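Local atomic coordinates of lectin 2 (Agrocybe aegerita, PDB entry 4TQJ), a protein that binds carbohydrates as a fungal lectin that specifically recognises non-reducing terminal N-acetylglucosamine. Residues D20-G25 with V29-N34. The protein carries 1 engineered substitution. Residues are numbered along the deposited sequence; the frame is centred on the assembly and turned at random.
Sequences DIVGFG and VVIGRN
Ile21 pairs with Gly32 and Gly23 with Val30 in the antiparallel beta hairpin at the heart of one beta-propeller blade, where strand 20-25 lies between strands 28-32 and 395-399. The hairpin illustrates how a sheet can give its two faces different relief. On one face, side chains alternate with bare backbone across the strands: Ile21 rises beside Gly32, its CB 3.8 Å from Gly32 O, and Val30 stands beside Gly23. The other face is continuously ridged. Ile31, its chain bent at CG1 (chi2 -63°), turns CD1 toward Val22 CG2, 3.9 Å away, the two side chains lying alongside and pointing the same way. Next to them, Val29 CG2 nestles against Phe24 CD1 at 3.9 Å, meeting the ring obliquely. Phe24 and Val29 touch Ile74 of strand 73-77, while Ile63 of strand 60-64 touches Val22, so the ridge joins this blade to the next. Where the pairing of the two hairpin strands ends, the side chain of Asp20 carries the contact on: OD2 accepts a hydrogen bond from Leu401 N, and Arg33, whose CG lies 3.5 Å from Asp20 OD1, goes on to pack against Phe18 of the second subunit. The closing bond runs from Asn34 N to Asp20 OD1, 2.9 Å, on the anti lone pair of that oxygen.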
# COMPACT_ATOMS: atom_id res chain seq x y z
N ASP A 20 -4.87 -7.73 1.31
CA ASP A 20 -5.20 -8.10 -0.07
C ASP A 20 -5.50 -9.60 -0.19
O ASP A 20 -5.10 -10.39 0.66
CB ASP A 20 -4.01 -7.77 -1.00
CG ASP A 20 -3.54 -6.34 -0.86
OD1 ASP A 20 -4.29 -5.43 -1.25
OD2 ASP A 20 -2.43 -6.13 -0.33
N ILE A 21 -6.19 -9.99 -1.25
CA ILE A 21 -6.46 -11.41 -1.51
C ILE A 21 -5.41 -11.92 -2.48
O ILE A 21 -5.17 -11.30 -3.51
CB ILE A 21 -7.81 -11.63 -2.20
CG1 ILE A 21 -8.94 -11.07 -1.34
CG2 ILE A 21 -8.04 -13.12 -2.48
CD1 ILE A 21 -10.26 -11.05 -2.06
N VAL A 22 -4.79 -13.04 -2.15
CA VAL A 22 -3.89 -13.70 -3.09
C VAL A 22 -4.40 -15.11 -3.30
O VAL A 22 -4.50 -15.90 -2.36
CB VAL A 22 -2.43 -13.67 -2.61
CG1 VAL A 22 -1.54 -14.53 -3.50
CG2 VAL A 22 -1.92 -12.23 -2.54
N GLY A 23 -4.77 -15.42 -4.54
CA GLY A 23 -5.28 -16.73 -4.87
C GLY A 23 -4.37 -17.47 -5.82
O GLY A 23 -3.99 -16.94 -6.86
N PHE A 24 -4.01 -18.70 -5.46
CA PHE A 24 -3.38 -19.59 -6.42
C PHE A 24 -4.49 -20.38 -7.09
O PHE A 24 -4.88 -21.44 -6.62
CB PHE A 24 -2.38 -20.51 -5.74
CG PHE A 24 -1.20 -19.79 -5.16
CD1 PHE A 24 -0.03 -19.63 -5.90
CD2 PHE A 24 -1.27 -19.24 -3.89
CE1 PHE A 24 1.06 -18.95 -5.37
CE2 PHE A 24 -0.19 -18.56 -3.35
CZ PHE A 24 0.98 -18.41 -4.09
N GLY A 25 -5.03 -19.82 -8.17
CA GLY A 25 -6.17 -20.40 -8.84
C GLY A 25 -5.73 -21.51 -9.78
O GLY A 25 -4.56 -21.88 -9.82
N VAL A 29 -1.77 -17.35 -10.60
CA VAL A 29 -1.92 -16.51 -9.42
C VAL A 29 -2.86 -15.33 -9.71
O VAL A 29 -2.60 -14.52 -10.59
CB VAL A 29 -0.55 -15.97 -8.98
CG1 VAL A 29 -0.66 -15.20 -7.67
CG2 VAL A 29 0.44 -17.12 -8.87
N VAL A 30 -3.95 -15.27 -8.96
CA VAL A 30 -4.92 -14.19 -9.11
C VAL A 30 -4.80 -13.24 -7.92
O VAL A 30 -4.91 -13.66 -6.78
CB VAL A 30 -6.34 -14.73 -9.17
CG1 VAL A 30 -7.31 -13.62 -9.51
CG2 VAL A 30 -6.42 -15.86 -10.20
N ILE A 31 -4.54 -11.96 -8.20
CA ILE A 31 -4.44 -10.97 -7.14
C ILE A 31 -5.72 -10.17 -7.04
O ILE A 31 -6.21 -9.64 -8.03
CB ILE A 31 -3.27 -9.98 -7.38
CG1 ILE A 31 -1.95 -10.73 -7.56
CG2 ILE A 31 -3.16 -8.99 -6.23
CD1 ILE A 31 -1.51 -11.52 -6.32
N GLY A 32 -6.26 -10.10 -5.83
CA GLY A 32 -7.38 -9.24 -5.53
C GLY A 32 -6.93 -8.10 -4.63
O GLY A 32 -7.15 -8.13 -3.41
N ARG A 33 -6.31 -7.08 -5.22
CA ARG A 33 -5.82 -5.95 -4.43
C ARG A 33 -6.95 -5.18 -3.74
O ARG A 33 -7.86 -4.67 -4.39
CB ARG A 33 -4.97 -5.02 -5.30
CG ARG A 33 -3.91 -4.23 -4.53
CD ARG A 33 -4.46 -2.95 -3.90
NE ARG A 33 -3.39 -2.04 -3.50
CZ ARG A 33 -3.59 -0.82 -3.01
NH1 ARG A 33 -4.83 -0.37 -2.83
NH2 ARG A 33 -2.56 -0.06 -2.68
N ASN A 34 -6.87 -5.08 -2.42
CA ASN A 34 -7.83 -4.31 -1.62
C ASN A 34 -7.89 -2.87 -2.15
O ASN A 34 -6.98 -2.08 -1.92
CB ASN A 34 -7.37 -4.34 -0.15
CG ASN A 34 -8.41 -3.78 0.81
OD1 ASN A 34 -9.12 -2.84 0.49
ND2 ASN A 34 -8.46 -4.36 2.01
O HOH W 1 -1.27 -3.63 -2.10